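Long-range contacts in 3-keto-5-aminohexanoate cleavage protein (Archaeoglobus fulgidus, PDB 3LOT), which probably cleaves 3-keto-5-aminohexanoate as a zinc-dependent beta-keto acid cleavage enzyme with a TIM-barrel fold: residues D6-T11 with G254-V259; H19-S24 with D136-Y141; T113-S118 with I148-T153. All coordinates share one frame; numbering follows the deposited sequence.

Overall arrangement
All three contacts belong to one TIM-barrel chain. Interaction 1 pairs strands 7-13 and 256-259 and so closes the barrel. Its segments bracket the others along the chain. Interaction 2 joins the loop after strand 7-13 to helix 137-144. Interaction 3 joins the end of barrel strand 111-115 to the chain around strand 149-150. Segments of interactions 2 and 3 alternate in sequence. Their centres are about 22 Å apart, and the centre of interaction 1 is about 30 Å from that of interaction 2 and about 24 Å from that of interaction 3. Interaction 1 builds the barrel wall, interaction 2 ties a loop to a helix, and interaction 3 ties a strand end to chain beyond that helix.

Interaction 1 of 3, residues D6-T11 with G254-V259; sequences DVVIVT and GGDVRV
I9 and D256 make the one side-chain hydrogen bond between these strands. I9 N donates to D256 OD1 at 2.9 Å from above, 62° out of the carboxylate plane. D256 OD2 forms salt bridges with R198 and R3. A leucine in place of D256 would probably leave I9 N without its acceptor and both arginines without this charge mate. In the parallel ladder beyond D256, backbone hydrogen bonds run from V257 N to I9 O, from T11 N to V257 O at 2.9 Å, and from V259 N to T11 O. A water lies within bonding distance of T11 OG1 and V257 O. On the face of V10 and V257, V257 CG1 stands between its own N and carbonyl carbon (chi1 58°), which sets it 3.9 Å from V8 CG1 and 4.0 Å from V10 CG2. T11 and R258 lie on the other face. R258 NH2 forms a salt bridge with D263, and its side chain lies close to the zinc ligands H50 and E262. As first and last strands of the TIM barrel, 7-13 and 256-259 close the ring. Helix 276-289 packs on V8, V257 and V259, helix 297-304 on I9, and strand 232-238 continues the sheet.

Interaction 2 of 3, residues H19-S24 with D136-Y141; sequences HTPSMS and DWEPEY
E138 OE1 takes two hydrogen bonds from the loop 19-24. T20 OG1 donates to it at 2.7 Å on the anti lone pair. S22 N donates to it at 2.9 Å from the syn side, 25° out of the carboxylate plane. S22 OG donates to E138 OE2 at 2.5 Å, so short that the exact length is doubtful; K134 N bonds S22 OG and Y135 N bonds OE2. The glutamate chain is straight beyond CG (chi2 -179°), which carries the carboxylate off helix 137-144 to the short 3-10 turn at 21-23. T20 precedes this turn and S22 lies in it, and both reach the one carboxylate. P21 CD approaches W137 CZ2 obliquely at 3.5 Å, and T20 CG2 lies 3.9 Å from W137 CH2. The same methyl meets the edge of the Y141 ring at CD2. E138 CG sits over the centre of one face of the W137 indole, and W137 NE1 is bonded to D58 O. The contact thus ties the loop after barrel strand 7-13 to helix 137-144. Hydroxyl and backbone N-H groups, all neutral, supply the bonds to the acid, a setting consistent with an ionised carboxylate held in a fixed rotation.

Interaction 3 of 3, residues T113-S118 with I148-T153; sequences TFNMGS and IVFRNT
N152 meets G117 and S118 in the loop that leaves TIM-barrel strand 111-115, and the F150 ring meets N115 at the strand's end. N152 bonds the loop twice. Its backbone N donates to S118 OG at 2.9 Å, with an N-H...O angle of 161°. Its ND2 donates to G117 O at 3.1 Å from well above the carbonyl plane. S118 also gives a CA-H...O contact, with S118 CA 3.2 Å from F150 O. N115 CG lies 3.4 Å from F150 CZ, at the ring edge, and the amide and ring planes are 69° apart. F150 CG is anti to its backbone N (chi1 -177°), and this swings the ring toward N115. One face of the same ring is covered by N152 ND2, which sits above its centre.

In the second shell, R100 bonds both N152 OD1 and R151 O and so helps position N152. F150 pairs through its backbone with M119, where strand 119-120 and the weakly bonded strand 149-150 form a small antiparallel sheet. T153 is the N-cap of helix 154-166 through D156 N, and its hydroxyl also bonds D147 of the second subunit. S118 packs on V149 of that subunit, so the contact forms part of a subunit interface. On the barrel side, N115 ND2 and T113 OG1 bind an unidentified ligand, probably from the crystallisation liquor. The N115 side chain is about 7 Å from the zinc ion, consistent with a place at the active-site pocket. A water bridges the segments, donating to N115 O at 2.8 Å and also to N152 OD1.

Interaction 1 of 3, residues D6-T11 with G254-V259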
loop_
_atom_site.group_PDB
_atom_site.type_symbol
_atom_site.label_atom_id
_atom_site.label_comp_id
_atom_site.label_asym_id
_atom_site.label_seq_id
_atom_site.Cartn_x
_atom_site.Cartn_y
_atom_site.Cartn_z
ATOM N N ASP D 6 -9.263 10.074 -21.951
ATOM C CA ASP D 6 -8.847 11.475 -21.884
ATOM C C ASP D 6 -10.008 12.446 -21.567
ATOM O O ASP D 6 -9.836 13.650 -21.649
ATOM C CB ASP D 6 -8.177 11.854 -23.210
ATOM C CG ASP D 6 -9.176 12.084 -24.332
ATOM O OD1 ASP D 6 -9.977 11.150 -24.613
ATOM O OD2 ASP D 6 -9.168 13.217 -24.915
ATOM N N VAL D 7 -11.186 11.907 -21.233
ATOM C CA VAL D 7 -12.325 12.717 -20.854
ATOM C C VAL D 7 -12.592 12.541 -19.351
ATOM O O VAL D 7 -12.825 11.412 -18.885
ATOM C CB VAL D 7 -13.606 12.367 -21.660
ATOM C CG1 VAL D 7 -14.784 13.231 -21.156
ATOM C CG2 VAL D 7 -13.391 12.571 -23.175
ATOM N N VAL D 8 -12.599 13.676 -18.645
ATOM C CA VAL D 8 -12.753 13.741 -17.199
ATOM C C VAL D 8 -14.088 14.424 -16.909
ATOM O O VAL D 8 -14.345 15.537 -17.427
ATOM C CB VAL D 8 -11.606 14.565 -16.524
ATOM C CG1 VAL D 8 -11.834 14.735 -14.996
ATOM C CG2 VAL D 8 -10.294 13.925 -16.765
ATOM N N ILE D 9 -14.937 13.760 -16.110
ATOM C CA ILE D 9 -16.150 14.390 -15.558
ATOM C C ILE D 9 -15.756 15.319 -14.404
ATOM O O ILE D 9 -15.207 14.872 -13.412
ATOM C CB ILE D 9 -17.191 13.348 -15.063
ATOM C CG1 ILE D 9 -17.577 12.400 -16.210
ATOM C CG2 ILE D 9 -18.426 14.062 -14.453
ATOM C CD1 ILE D 9 -18.611 11.295 -15.809
ATOM N N VAL D 10 -15.941 16.620 -14.583
ATOM C CA VAL D 10 -15.828 17.592 -13.511
ATOM C C VAL D 10 -17.218 17.935 -12.932
ATOM O O VAL D 10 -18.105 18.481 -13.656
ATOM C CB VAL D 10 -15.137 18.855 -13.996
ATOM C CG1 VAL D 10 -14.881 19.808 -12.783
ATOM C CG2 VAL D 10 -13.769 18.517 -14.670
ATOM N N THR D 11 -17.421 17.612 -11.649
ATOM C CA THR D 11 -18.673 17.904 -10.961
ATOM C C THR D 11 -18.492 19.138 -10.134
ATOM O O THR D 11 -17.436 19.313 -9.507
ATOM C CB THR D 11 -19.113 16.758 -10.040
ATOM O OG1 THR D 11 -19.379 15.604 -10.844
ATOM C CG2 THR D 11 -20.395 17.180 -9.279
ATOM N N GLY D 254 -6.846 8.331 -13.065
ATOM C CA GLY D 254 -7.862 7.898 -14.026
ATOM C C GLY D 254 -9.281 8.137 -13.531
ATOM O O GLY D 254 -10.219 7.773 -14.226
ATOM N N GLY D 255 -9.432 8.784 -12.375
ATOM C CA GLY D 255 -10.712 9.166 -11.828
ATOM C C GLY D 255 -11.290 10.496 -12.326
ATOM O O GLY D 255 -10.643 11.268 -13.041
ATOM N N ASP D 256 -12.511 10.744 -11.895
ATOM C CA ASP D 256 -13.188 12.007 -12.076
ATOM C C ASP D 256 -13.039 12.843 -10.814
ATOM O O ASP D 256 -12.598 12.357 -9.765
ATOM C CB ASP D 256 -14.660 11.766 -12.434
ATOM C CG ASP D 256 -14.824 11.037 -13.760
ATOM O OD1 ASP D 256 -14.098 11.375 -14.710
ATOM O OD2 ASP D 256 -15.661 10.112 -13.847
ATOM N N VAL D 257 -13.381 14.116 -10.927
ATOM C CA VAL D 257 -13.143 15.068 -9.883
ATOM C C VAL D 257 -14.370 15.960 -9.606
ATOM O O VAL D 257 -15.146 16.311 -10.515
ATOM C CB VAL D 257 -11.925 15.905 -10.219
ATOM C CG1 VAL D 257 -12.111 16.641 -11.601
ATOM C CG2 VAL D 257 -11.639 16.899 -9.090
ATOM N N ARG D 258 -14.538 16.294 -8.328
ATOM C CA ARG D 258 -15.557 17.220 -7.854
ATOM C C ARG D 258 -14.865 18.366 -7.151
ATOM O O ARG D 258 -13.879 18.145 -6.384
ATOM C CB ARG D 258 -16.519 16.539 -6.880
ATOM C CG ARG D 258 -17.523 17.462 -6.219
ATOM C CD ARG D 258 -18.640 16.702 -5.515
ATOM N NE ARG D 258 -18.789 17.111 -4.126
ATOM C CZ ARG D 258 -19.730 16.666 -3.313
ATOM N NH1 ARG D 258 -20.685 15.819 -3.739
ATOM N NH2 ARG D 258 -19.748 17.088 -2.066
ATOM N N VAL D 259 -15.347 19.573 -7.453
ATOM C CA VAL D 259 -14.879 20.804 -6.839
ATOM C C VAL D 259 -16.154 21.545 -6.382
ATOM O O VAL D 259 -17.258 20.993 -6.429
ATOM C CB VAL D 259 -14.029 21.650 -7.808
ATOM C CG1 VAL D 259 -12.773 20.895 -8.217
ATOM C CG2 VAL D 259 -14.849 22.104 -9.080
HETATM O O HOH W 1 -17.163 14.081 -11.015
#

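Interaction 2 of 3, residues H19-S24 with D136-Y141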
loop_
_atom_site.group_PDB
_atom_site.type_symbol
_atom_site.label_atom_id
_atom_site.label_comp_id
_atom_site.label_asym_id
_atom_site.label_seq_id
_atom_site.Cartn_x
_atom_site.Cartn_y
_atom_site.Cartn_z
ATOM N N HIS D 19 -20.828 24.305 5.152
ATOM C CA HIS D 19 -20.482 25.715 5.292
ATOM C C HIS D 19 -21.720 26.561 5.616
ATOM O O HIS D 19 -22.831 26.239 5.248
ATOM C CB HIS D 19 -19.734 26.234 4.045
ATOM C CG HIS D 19 -18.465 25.500 3.750
ATOM N ND1 HIS D 19 -18.181 24.956 2.504
ATOM C CD2 HIS D 19 -17.427 25.172 4.552
ATOM C CE1 HIS D 19 -17.010 24.349 2.556
ATOM N NE2 HIS D 19 -16.533 24.463 3.786
ATOM N N THR D 20 -21.522 27.617 6.375
ATOM C CA THR D 20 -22.642 28.474 6.743
ATOM C C THR D 20 -22.408 29.883 6.165
ATOM O O THR D 20 -21.266 30.224 5.890
ATOM C CB THR D 20 -22.871 28.501 8.238
ATOM O OG1 THR D 20 -21.795 29.187 8.913
ATOM C CG2 THR D 20 -23.038 27.060 8.810
ATOM N N PRO D 21 -23.463 30.694 5.988
ATOM C CA PRO D 21 -23.356 32.010 5.328
ATOM C C PRO D 21 -22.290 32.929 5.836
ATOM O O PRO D 21 -21.601 33.600 5.048
ATOM C CB PRO D 21 -24.705 32.640 5.624
ATOM C CG PRO D 21 -25.613 31.463 5.619
ATOM C CD PRO D 21 -24.867 30.411 6.335
ATOM N N SER D 22 -22.169 32.973 7.150
ATOM C CA SER D 22 -21.228 33.882 7.775
ATOM C C SER D 22 -19.785 33.491 7.475
ATOM O O SER D 22 -18.884 34.302 7.689
ATOM C CB SER D 22 -21.475 33.953 9.291
ATOM O OG SER D 22 -22.805 34.429 9.568
HETATM N N MSE D 23 -19.528 32.287 6.976
HETATM C CA MSE D 23 -18.142 31.896 6.701
HETATM C C MSE D 23 -17.631 32.524 5.418
HETATM O O MSE D 23 -16.426 32.745 5.283
HETATM C CB MSE D 23 -17.945 30.384 6.649
HETATM C CG MSE D 23 -18.341 29.648 7.941
HETATM SE SE MSE D 23 -18.249 27.739 7.733
HETATM C CE MSE D 23 -19.068 27.272 9.426
ATOM N N SER D 24 -18.517 32.808 4.473
ATOM C CA SER D 24 -18.102 33.448 3.241
ATOM C C SER D 24 -19.260 34.125 2.554
ATOM O O SER D 24 -20.328 33.538 2.356
ATOM C CB SER D 24 -17.472 32.462 2.277
ATOM O OG SER D 24 -17.214 33.076 1.009
ATOM N N ASP D 136 -28.284 33.201 14.463
ATOM C CA ASP D 136 -28.169 32.322 15.647
ATOM C C ASP D 136 -28.157 30.838 15.289
ATOM O O ASP D 136 -27.579 30.034 16.016
ATOM C CB ASP D 136 -29.313 32.537 16.616
ATOM C CG ASP D 136 -29.241 33.880 17.340
ATOM O OD1 ASP D 136 -28.228 34.600 17.263
ATOM O OD2 ASP D 136 -30.241 34.213 17.990
ATOM N N TRP D 137 -28.823 30.470 14.205
ATOM C CA TRP D 137 -28.847 29.070 13.807
ATOM C C TRP D 137 -27.448 28.490 13.492
ATOM O O TRP D 137 -27.227 27.274 13.635
ATOM C CB TRP D 137 -29.829 28.838 12.647
ATOM C CG TRP D 137 -29.339 29.282 11.302
ATOM C CD1 TRP D 137 -29.740 30.404 10.606
ATOM C CD2 TRP D 137 -28.438 28.586 10.444
ATOM N NE1 TRP D 137 -29.081 30.480 9.396
ATOM C CE2 TRP D 137 -28.299 29.363 9.254
ATOM C CE3 TRP D 137 -27.742 27.386 10.546
ATOM C CZ2 TRP D 137 -27.484 28.977 8.202
ATOM C CZ3 TRP D 137 -26.903 27.016 9.493
ATOM C CH2 TRP D 137 -26.794 27.805 8.339
ATOM N N GLU D 138 -26.533 29.343 13.053
ATOM C CA GLU D 138 -25.221 28.890 12.564
ATOM C C GLU D 138 -24.385 28.215 13.667
ATOM O O GLU D 138 -24.037 27.063 13.526
ATOM C CB GLU D 138 -24.448 30.051 11.911
ATOM C CG GLU D 138 -25.085 30.585 10.611
ATOM C CD GLU D 138 -24.266 31.717 9.994
ATOM O OE1 GLU D 138 -23.233 31.461 9.340
ATOM O OE2 GLU D 138 -24.650 32.871 10.196
ATOM N N PRO D 139 -24.098 28.908 14.789
ATOM C CA PRO D 139 -23.259 28.222 15.768
ATOM C C PRO D 139 -24.009 27.066 16.449
ATOM O O PRO D 139 -23.411 26.060 16.843
ATOM C CB PRO D 139 -22.908 29.322 16.765
ATOM C CG PRO D 139 -23.995 30.331 16.638
ATOM C CD PRO D 139 -24.355 30.305 15.180
ATOM N N GLU D 140 -25.306 27.191 16.588
ATOM C CA GLU D 140 -26.111 26.085 17.081
ATOM C C GLU D 140 -25.980 24.816 16.203
ATOM O O GLU D 140 -25.747 23.699 16.712
ATOM C CB GLU D 140 -27.552 26.514 17.161
ATOM C CG GLU D 140 -28.450 25.365 17.576
ATOM C CD GLU D 140 -29.747 25.821 18.233
ATOM O OE1 GLU D 140 -30.094 27.020 18.082
ATOM O OE2 GLU D 140 -30.408 24.972 18.903
ATOM N N TYR D 141 -26.104 24.994 14.898
ATOM C CA TYR D 141 -25.921 23.910 13.947
ATOM C C TYR D 141 -24.550 23.243 14.070
ATOM O O TYR D 141 -24.424 22.008 14.131
ATOM C CB TYR D 141 -26.120 24.444 12.528
ATOM C CG TYR D 141 -25.704 23.498 11.450
ATOM C CD1 TYR D 141 -26.332 22.260 11.292
ATOM C CD2 TYR D 141 -24.683 23.832 10.583
ATOM C CE1 TYR D 141 -25.943 21.379 10.277
ATOM C CE2 TYR D 141 -24.282 22.971 9.580
ATOM C CZ TYR D 141 -24.908 21.749 9.428
ATOM O OH TYR D 141 -24.486 20.908 8.418
#

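Interaction 3 of 3, residues T113-S118 with I148-T153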
loop_
_atom_site.group_PDB
_atom_site.type_symbol
_atom_site.label_atom_id
_atom_site.label_comp_id
_atom_site.label_asym_id
_atom_site.label_seq_id
_atom_site.Cartn_x
_atom_site.Cartn_y
_atom_site.Cartn_z
ATOM N N THR D 113 -27.367 11.588 -4.763
ATOM C CA THR D 113 -26.337 11.008 -3.922
ATOM C C THR D 113 -26.978 9.960 -3.007
ATOM O O THR D 113 -28.162 10.040 -2.706
ATOM C CB THR D 113 -25.486 12.064 -3.166
ATOM O OG1 THR D 113 -26.271 12.835 -2.267
ATOM C CG2 THR D 113 -24.853 12.987 -4.154
ATOM N N PHE D 114 -26.156 8.996 -2.594
ATOM C CA PHE D 114 -26.555 7.759 -1.937
ATOM C C PHE D 114 -25.394 7.435 -0.993
ATOM O O PHE D 114 -24.464 6.760 -1.399
ATOM C CB PHE D 114 -26.683 6.663 -3.019
ATOM C CG PHE D 114 -27.461 5.447 -2.610
ATOM C CD1 PHE D 114 -26.985 4.605 -1.642
ATOM C CD2 PHE D 114 -28.640 5.139 -3.250
ATOM C CE1 PHE D 114 -27.675 3.454 -1.308
ATOM C CE2 PHE D 114 -29.355 3.990 -2.953
ATOM C CZ PHE D 114 -28.882 3.116 -1.973
ATOM N N ASN D 115 -25.467 7.963 0.231
ATOM C CA ASN D 115 -24.461 7.781 1.297
ATOM C C ASN D 115 -24.405 6.369 1.937
ATOM O O ASN D 115 -25.436 5.802 2.347
ATOM C CB ASN D 115 -24.730 8.817 2.326
ATOM C CG ASN D 115 -24.584 10.201 1.748
ATOM O OD1 ASN D 115 -23.451 10.702 1.616
ATOM N ND2 ASN D 115 -25.726 10.835 1.368
HETATM N N MSE D 116 -23.210 5.800 1.987
HETATM C CA MSE D 116 -23.078 4.335 2.175
HETATM C C MSE D 116 -22.740 3.836 3.575
HETATM O O MSE D 116 -22.337 2.680 3.726
HETATM C CB MSE D 116 -22.035 3.819 1.192
HETATM C CG MSE D 116 -22.476 3.850 -0.194
HETATM SE SE MSE D 116 -23.939 2.613 -0.491
HETATM C CE MSE D 116 -23.290 1.052 0.368
ATOM N N GLY D 117 -22.943 4.647 4.601
ATOM C CA GLY D 117 -22.879 4.121 5.973
ATOM C C GLY D 117 -23.225 5.134 7.032
ATOM O O GLY D 117 -23.238 6.327 6.747
ATOM N N SER D 118 -23.510 4.663 8.249
ATOM C CA SER D 118 -23.752 5.535 9.378
ATOM C C SER D 118 -22.391 5.999 9.898
ATOM O O SER D 118 -21.422 5.241 9.891
ATOM C CB SER D 118 -24.520 4.823 10.477
ATOM O OG SER D 118 -25.769 4.458 10.017
ATOM N N ILE D 148 -24.538 14.327 16.559
ATOM C CA ILE D 148 -25.526 13.839 15.601
ATOM C C ILE D 148 -24.890 12.782 14.694
ATOM O O ILE D 148 -23.874 13.026 14.086
ATOM C CB ILE D 148 -26.189 14.988 14.802
ATOM C CG1 ILE D 148 -27.247 15.640 15.683
ATOM C CG2 ILE D 148 -26.878 14.478 13.557
ATOM C CD1 ILE D 148 -27.769 16.997 15.224
ATOM N N VAL D 149 -25.504 11.607 14.625
ATOM C CA VAL D 149 -25.049 10.591 13.697
ATOM C C VAL D 149 -25.624 10.865 12.314
ATOM O O VAL D 149 -26.824 11.103 12.155
ATOM C CB VAL D 149 -25.430 9.184 14.212
ATOM C CG1 VAL D 149 -25.296 8.126 13.095
ATOM C CG2 VAL D 149 -24.529 8.817 15.437
ATOM N N PHE D 150 -24.766 10.820 11.307
ATOM C CA PHE D 150 -25.226 10.816 9.912
ATOM C C PHE D 150 -25.586 9.387 9.594
ATOM O O PHE D 150 -24.701 8.552 9.378
ATOM C CB PHE D 150 -24.099 11.294 9.016
ATOM C CG PHE D 150 -24.436 11.397 7.590
ATOM C CD1 PHE D 150 -25.682 11.837 7.161
ATOM C CD2 PHE D 150 -23.467 11.103 6.633
ATOM C CE1 PHE D 150 -25.979 11.925 5.787
ATOM C CE2 PHE D 150 -23.729 11.200 5.262
ATOM C CZ PHE D 150 -24.998 11.605 4.834
ATOM N N ARG D 151 -26.879 9.111 9.565
ATOM C CA ARG D 151 -27.389 7.757 9.664
ATOM C C ARG D 151 -27.763 7.150 8.294
ATOM O O ARG D 151 -28.561 7.728 7.541
ATOM C CB ARG D 151 -28.618 7.785 10.578
ATOM C CG ARG D 151 -29.263 6.413 10.858
ATOM C CD ARG D 151 -30.725 6.530 11.220
ATOM N NE ARG D 151 -31.256 5.198 11.514
ATOM C CZ ARG D 151 -31.110 4.582 12.683
ATOM N NH1 ARG D 151 -30.466 5.180 13.693
ATOM N NH2 ARG D 151 -31.634 3.373 12.855
ATOM N N ASN D 152 -27.205 5.981 7.979
ATOM C CA ASN D 152 -27.541 5.290 6.741
ATOM C C ASN D 152 -27.354 3.796 6.994
ATOM O O ASN D 152 -26.309 3.233 6.675
ATOM C CB ASN D 152 -26.681 5.778 5.556
ATOM C CG ASN D 152 -26.682 7.321 5.398
ATOM O OD1 ASN D 152 -27.549 7.868 4.692
ATOM N ND2 ASN D 152 -25.674 8.029 6.021
ATOM N N THR D 153 -28.346 3.191 7.621
ATOM C CA THR D 153 -28.283 1.803 8.008
ATOM C C THR D 153 -28.497 0.879 6.806
ATOM O O THR D 153 -28.910 1.330 5.758
ATOM C CB THR D 153 -29.374 1.442 9.038
ATOM O OG1 THR D 153 -30.656 1.494 8.421
ATOM C CG2 THR D 153 -29.332 2.368 10.286
HETATM O O HOH W 2 -28.052 6.676 2.531
#